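Local coordinates for protein pyroglutamyl-peptidase I (Fervidobacterium islandicum, PDB 6LTQ) that probably removes N-terminal pyroglutamate (pyrrolidone carboxylate) from peptides as a cysteine peptidase, in a thermophilic, keratin-degrading bacterium, at residues D[55-60]-D[105-110]; D[94-99]-D[158-163]. One frame throughout, in Å; residues are numbered along the deposited sequence.

Contact 1: residues D[55-60]-D[105-110]; sequences LPVSYQ and PDNDGQ
Asp106 and Asp108 reach across to Ser58 and Tyr59 from a type I beta turn, Asp106 to Gly109, whose first residue also forms an Asx turn. The turn lies in the loop after strand 90-97 and is set against the N-cap of helix 59-72. Just ahead of it, the backbone O of Pro105 accepts from the hydroxyl of Tyr154. With CG between the backbone N and the carbonyl carbon (chi1 63°), Asp106 turns OD1 back over its own turn and OD2 outward. OD1 takes the backbone N of Asp108 and that of Gln110 from opposite faces of the carboxylate. OD2 offers its anti lone pair to Tyr59 N at 2.6 Å and also accepts from a water to which Gln60 N donates, so the carboxylate is held at both oxygens and serves the start of the helix. The ring of Tyr59 meets this carboxylate obliquely, their planes 36° apart. Next, Asn107 N points straight at Val57 O, 2.8 Å away, while its amide ND2 lies 3.7 Å from Val57 CB. The same ND2 donates to Pro24 O, and to a water that accepts Val57 N as well. Asp108 then brings OD2 within 2.9 Å of Ser58 OG, which donates to it from 45° above the carboxylate plane. Lys61 makes a salt bridge to this same oxygen, and Ser58 OG accepts from Lys61 N as the N-cap. The segment ends at Gln110, whose backbone O binds Asp106 N and lies in the plane of the Tyr59 ring at its edge, 3.5 Å from CE2.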
loop_
_atom_site.group_PDB
_atom_site.type_symbol
_atom_site.label_atom_id
_atom_site.label_comp_id
_atom_site.label_asym_id
_atom_site.label_seq_id
_atom_site.Cartn_x
_atom_site.Cartn_y
_atom_site.Cartn_z
ATOM N N LEU D 55 -21.058 -20.382 8.275
ATOM C CA LEU D 55 -20.826 -20.174 9.697
ATOM C C LEU D 55 -21.165 -18.755 10.106
ATOM O O LEU D 55 -21.001 -17.810 9.321
ATOM C CB LEU D 55 -19.357 -20.458 10.040
ATOM C CG LEU D 55 -18.903 -21.867 9.698
ATOM C CD1 LEU D 55 -17.378 -21.958 9.809
ATOM C CD2 LEU D 55 -19.566 -22.901 10.616
ATOM N N PRO D 56 -21.618 -18.567 11.340
ATOM C CA PRO D 56 -21.825 -17.213 11.840
ATOM C C PRO D 56 -20.493 -16.562 12.180
ATOM O O PRO D 56 -19.550 -17.212 12.632
ATOM C CB PRO D 56 -22.656 -17.429 13.109
ATOM C CG PRO D 56 -22.221 -18.778 13.580
ATOM C CD PRO D 56 -21.955 -19.593 12.351
ATOM N N VAL D 57 -20.450 -15.253 12.006
ATOM C CA VAL D 57 -19.286 -14.489 12.421
ATOM C C VAL D 57 -19.476 -14.178 13.901
ATOM O O VAL D 57 -19.901 -13.081 14.285
ATOM C CB VAL D 57 -19.109 -13.232 11.560
ATOM C CG1 VAL D 57 -17.863 -12.453 12.006
ATOM C CG2 VAL D 57 -19.018 -13.638 10.071
ATOM N N SER D 58 -19.157 -15.160 14.738
ATOM C CA SER D 58 -19.416 -15.090 16.172
ATOM C C SER D 58 -18.335 -15.880 16.891
ATOM O O SER D 58 -18.114 -17.049 16.574
ATOM C CB SER D 58 -20.805 -15.664 16.514
ATOM O OG SER D 58 -20.873 -16.138 17.852
ATOM N N TYR D 59 -17.677 -15.251 17.868
ATOM C CA TYR D 59 -16.609 -15.961 18.558
ATOM C C TYR D 59 -17.124 -17.260 19.149
ATOM O O TYR D 59 -16.530 -18.328 18.950
ATOM C CB TYR D 59 -16.022 -15.081 19.660
ATOM C CG TYR D 59 -15.102 -13.992 19.177
ATOM C CD1 TYR D 59 -13.870 -14.298 18.584
ATOM C CD2 TYR D 59 -15.428 -12.659 19.363
ATOM C CE1 TYR D 59 -13.012 -13.286 18.167
ATOM C CE2 TYR D 59 -14.580 -11.650 18.957
ATOM C CZ TYR D 59 -13.375 -11.965 18.363
ATOM O OH TYR D 59 -12.565 -10.922 17.968
ATOM N N GLN D 60 -18.292 -17.215 19.784
ATOM C CA GLN D 60 -18.780 -18.421 20.431
ATOM C C GLN D 60 -19.435 -19.392 19.464
ATOM O O GLN D 60 -19.044 -20.566 19.434
ATOM C CB GLN D 60 -19.739 -18.033 21.563
ATOM C CG GLN D 60 -20.269 -19.176 22.418
ATOM C CD GLN D 60 -21.782 -19.283 22.362
ATOM O OE1 GLN D 60 -22.471 -18.321 22.013
ATOM N NE2 GLN D 60 -22.308 -20.451 22.711
ATOM N N PRO D 105 -16.161 -6.002 17.489
ATOM C CA PRO D 105 -17.026 -7.070 17.989
ATOM C C PRO D 105 -17.366 -8.040 16.874
ATOM O O PRO D 105 -17.224 -7.740 15.685
ATOM C CB PRO D 105 -18.270 -6.317 18.474
ATOM C CG PRO D 105 -18.349 -5.148 17.542
ATOM C CD PRO D 105 -16.908 -4.764 17.220
ATOM N N ASP D 106 -17.813 -9.228 17.268
ATOM C CA ASP D 106 -18.389 -10.137 16.287
ATOM C C ASP D 106 -19.827 -9.696 16.012
ATOM O O ASP D 106 -20.268 -8.623 16.437
ATOM C CB ASP D 106 -18.266 -11.590 16.739
ATOM C CG ASP D 106 -19.026 -11.898 18.019
ATOM O OD1 ASP D 106 -19.799 -11.049 18.523
ATOM O OD2 ASP D 106 -18.821 -13.016 18.528
ATOM N N ASN D 107 -20.572 -10.511 15.272
ATOM C CA ASN D 107 -21.935 -10.127 14.939
ATOM C C ASN D 107 -22.876 -10.200 16.138
ATOM O O ASN D 107 -23.985 -9.648 16.070
ATOM C CB ASN D 107 -22.451 -11.022 13.807
ATOM C CG ASN D 107 -22.089 -10.494 12.424
ATOM O OD1 ASN D 107 -21.701 -9.337 12.273
ATOM N ND2 ASN D 107 -22.235 -11.337 11.410
ATOM N N ASP D 108 -22.447 -10.819 17.240
ATOM C CA ASP D 108 -23.215 -10.863 18.478
ATOM C C ASP D 108 -22.821 -9.772 19.469
ATOM O O ASP D 108 -23.324 -9.770 20.597
ATOM C CB ASP D 108 -23.070 -12.231 19.142
ATOM C CG ASP D 108 -23.526 -13.377 18.248
ATOM O OD1 ASP D 108 -24.272 -13.128 17.282
ATOM O OD2 ASP D 108 -23.156 -14.539 18.521
ATOM N N GLY D 109 -21.974 -8.824 19.066
ATOM C CA GLY D 109 -21.509 -7.798 19.967
ATOM C C GLY D 109 -20.398 -8.178 20.923
ATOM O O GLY D 109 -20.011 -7.335 21.736
ATOM N N GLN D 110 -19.841 -9.381 20.847
ATOM C CA GLN D 110 -18.642 -9.669 21.631
ATOM C C GLN D 110 -17.322 -9.233 21.026
ATOM O O GLN D 110 -17.061 -9.406 19.833
ATOM C CB GLN D 110 -18.555 -11.151 22.007
ATOM C CG GLN D 110 -17.641 -11.411 23.278
ATOM C CD GLN D 110 -17.745 -10.435 24.444
ATOM O OE1 GLN D 110 -18.835 -10.014 24.860
ATOM N NE2 GLN D 110 -16.573 -10.039 24.962
HETATM O O HOH W 1 -23.078 -14.008 11.913
HETATM O O HOH W 2 -19.543 -14.917 20.330
#

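Contact 2: residues D[94-99]-D[158-163]; sequences RVAINL and EVYYYS
Asn98 and Tyr161 stack flat, the side-chain amide and the ring only 7° from parallel. Asn98 CB sits 3.5 Å from Tyr161 CZ, and Asn98 CG is as near to the hydroxyl oxygen, while Asn98 CA covers the same ring's face off towards the rim. The first torsion of Tyr161, -178°, swings the ring away from the backbone N and along the strand end; there CD2 lies 3.6 Å from Ala96 O, which comes in at the ring edge. Ala96 CB faces the helix, touching Tyr161 N at 3.5 Å and Tyr160 CD2 at 3.6 Å, a small residue that lets the helix backbone come close.

The polar ends are fixed from outside. Asn98 OD1 accepts from Ile117 N and ND2 donates to Ile118 O, which holds the amide flat against the ring; Tyr161 OH bonds to Pro122 O and Tyr160 OH to Glu93 O. Replacing Tyr161 by alanine would remove ring and hydroxyl, which is likely to open a gap beside the Asn98 amide and leave Pro122 O without its mate. Further out, the Tyr125 ring meets that of Tyr161, and Asn157 ND2 grips Ile97 O. Val95 and Ile97 point away from the helix, where Ile97 packs on Tyr149 of the second subunit; Arg94 forms a salt bridge with Asp114 of that subunit. The segments, 7.0 Å apart at closest, cross at 96° where the N-terminal end of helix 158-170 meets the end of strand 90-97; this helix packs on one face of the sheet in the alpha/beta/alpha fold of pyroglutamyl peptidases.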
loop_
_atom_site.group_PDB
_atom_site.type_symbol
_atom_site.label_atom_id
_atom_site.label_comp_id
_atom_site.label_asym_id
_atom_site.label_seq_id
_atom_site.Cartn_x
_atom_site.Cartn_y
_atom_site.Cartn_z
ATOM N N ARG D 94 -1.361 -20.159 5.579
ATOM C CA ARG D 94 -0.572 -21.291 6.022
ATOM C C ARG D 94 -0.593 -21.487 7.526
ATOM O O ARG D 94 -0.270 -22.591 7.990
ATOM C CB ARG D 94 0.885 -21.120 5.556
ATOM C CG ARG D 94 1.715 -22.378 5.628
ATOM C CD ARG D 94 2.995 -22.250 4.866
ATOM N NE ARG D 94 3.646 -23.552 4.702
ATOM C CZ ARG D 94 4.725 -23.765 3.958
ATOM N NH1 ARG D 94 5.298 -22.764 3.297
ATOM N NH2 ARG D 94 5.227 -24.995 3.862
ATOM N N VAL D 95 -0.913 -20.446 8.300
ATOM C CA VAL D 95 -0.698 -20.435 9.749
ATOM C C VAL D 95 -1.992 -20.067 10.452
ATOM O O VAL D 95 -2.619 -19.056 10.111
ATOM C CB VAL D 95 0.396 -19.427 10.159
ATOM C CG1 VAL D 95 0.509 -19.343 11.689
ATOM C CG2 VAL D 95 1.721 -19.792 9.536
ATOM N N ALA D 96 -2.365 -20.854 11.470
ATOM C CA ALA D 96 -3.459 -20.510 12.370
ATOM C C ALA D 96 -2.901 -20.412 13.779
ATOM O O ALA D 96 -2.183 -21.309 14.220
ATOM C CB ALA D 96 -4.586 -21.562 12.307
ATOM N N ILE D 97 -3.225 -19.342 14.490
ATOM C CA ILE D 97 -2.629 -19.132 15.799
ATOM C C ILE D 97 -3.691 -19.215 16.889
ATOM O O ILE D 97 -4.874 -18.947 16.677
ATOM C CB ILE D 97 -1.869 -17.795 15.879
ATOM C CG1 ILE D 97 -2.837 -16.633 15.708
ATOM C CG2 ILE D 97 -0.765 -17.749 14.814
ATOM C CD1 ILE D 97 -2.288 -15.340 16.289
ATOM N N ASN D 98 -3.229 -19.539 18.094
ATOM C CA ASN D 98 -4.110 -19.801 19.237
ATOM C C ASN D 98 -4.464 -18.502 19.965
ATOM O O ASN D 98 -4.106 -18.281 21.121
ATOM C CB ASN D 98 -3.434 -20.794 20.170
ATOM C CG ASN D 98 -4.362 -21.290 21.273
ATOM O OD1 ASN D 98 -5.575 -21.086 21.224
ATOM N ND2 ASN D 98 -3.787 -21.939 22.272
ATOM N N LEU D 99 -5.213 -17.635 19.275
ATOM C CA LEU D 99 -5.468 -16.311 19.829
ATOM C C LEU D 99 -6.720 -15.700 19.230
ATOM O O LEU D 99 -6.869 -15.681 18.007
ATOM C CB LEU D 99 -4.276 -15.367 19.565
ATOM C CG LEU D 99 -4.295 -14.106 20.419
ATOM C CD1 LEU D 99 -4.017 -14.499 21.870
ATOM C CD2 LEU D 99 -3.281 -13.072 19.928
ATOM N N GLU D 158 -9.859 -18.206 13.983
ATOM C CA GLU D 158 -10.354 -19.052 15.067
ATOM C C GLU D 158 -10.821 -20.391 14.527
ATOM O O GLU D 158 -10.413 -21.452 15.011
ATOM C CB GLU D 158 -11.490 -18.359 15.820
ATOM C CG GLU D 158 -12.206 -19.318 16.807
ATOM C CD GLU D 158 -13.469 -18.733 17.438
ATOM O OE1 GLU D 158 -13.979 -17.713 16.948
ATOM O OE2 GLU D 158 -13.946 -19.294 18.447
ATOM N N VAL D 159 -11.657 -20.349 13.487
ATOM C CA VAL D 159 -12.143 -21.565 12.848
ATOM C C VAL D 159 -10.986 -22.361 12.271
ATOM O O VAL D 159 -10.938 -23.595 12.375
ATOM C CB VAL D 159 -13.179 -21.189 11.768
ATOM C CG1 VAL D 159 -13.312 -22.279 10.736
ATOM C CG2 VAL D 159 -14.513 -20.852 12.414
ATOM N N TYR D 160 -10.016 -21.668 11.662
ATOM C CA TYR D 160 -8.859 -22.359 11.111
ATOM C C TYR D 160 -8.101 -23.099 12.209
ATOM O O TYR D 160 -7.745 -24.269 12.049
ATOM C CB TYR D 160 -7.927 -21.360 10.400
ATOM C CG TYR D 160 -6.944 -21.947 9.426
ATOM C CD1 TYR D 160 -7.071 -23.243 8.963
ATOM C CD2 TYR D 160 -5.874 -21.169 8.932
ATOM C CE1 TYR D 160 -6.167 -23.779 8.051
ATOM C CE2 TYR D 160 -4.969 -21.686 8.023
ATOM C CZ TYR D 160 -5.112 -22.982 7.579
ATOM O OH TYR D 160 -4.216 -23.473 6.667
ATOM N N TYR D 161 -7.811 -22.410 13.312
ATOM C CA TYR D 161 -7.083 -23.057 14.400
ATOM C C TYR D 161 -7.892 -24.210 14.973
ATOM O O TYR D 161 -7.355 -25.296 15.225
ATOM C CB TYR D 161 -6.740 -22.044 15.491
ATOM C CG TYR D 161 -5.936 -22.651 16.630
ATOM C CD1 TYR D 161 -6.574 -23.238 17.725
ATOM C CD2 TYR D 161 -4.542 -22.640 16.612
ATOM C CE1 TYR D 161 -5.853 -23.802 18.758
ATOM C CE2 TYR D 161 -3.809 -23.192 17.659
ATOM C CZ TYR D 161 -4.469 -23.773 18.732
ATOM O OH TYR D 161 -3.733 -24.344 19.776
ATOM N N TYR D 162 -9.197 -23.997 15.144
ATOM C CA TYR D 162 -10.053 -25.059 15.672
ATOM C C TYR D 162 -9.936 -26.325 14.830
ATOM O O TYR D 162 -9.736 -27.421 15.365
ATOM C CB TYR D 162 -11.506 -24.576 15.746
ATOM C CG TYR D 162 -12.396 -25.576 16.470
ATOM C CD1 TYR D 162 -12.988 -26.631 15.786
ATOM C CD2 TYR D 162 -12.603 -25.479 17.840
ATOM C CE1 TYR D 162 -13.778 -27.555 16.454
ATOM C CE2 TYR D 162 -13.389 -26.389 18.513
ATOM C CZ TYR D 162 -13.973 -27.423 17.818
ATOM O OH TYR D 162 -14.750 -28.327 18.503
ATOM N N SER D 163 -10.014 -26.193 13.498
ATOM C CA SER D 163 -9.963 -27.373 12.642
ATOM C C SER D 163 -8.589 -28.027 12.652
ATOM O O SER D 163 -8.492 -29.261 12.684
ATOM C CB SER D 163 -10.368 -27.029 11.195
ATOM O OG SER D 163 -11.760 -26.737 11.109
#

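The centres of contacts 1 and 2 are 16 Å apart, and their segments alternate along the chain: 55-60, 94-99, 105-110, then 158-163. The ends of strands 48-55 and 90-97 both meet the start of helix 158-170, Leu55 on Val159, Ala96 and Asn98 on Tyr160 and Tyr161. The two contacts touch there: Leu55 CD1 packs 4.0 Å from Val159 CG2. Cys156, seen here as cysteinesulfonic acid and probably the catalytic nucleophile of the family, lies two residues ahead of the first residue of this helix; its neighbour Ile155 packs on Val57 and Tyr59. A glycerol, probably from the crystallisation liquor, lies about 6 Å from the Tyr59 side chain.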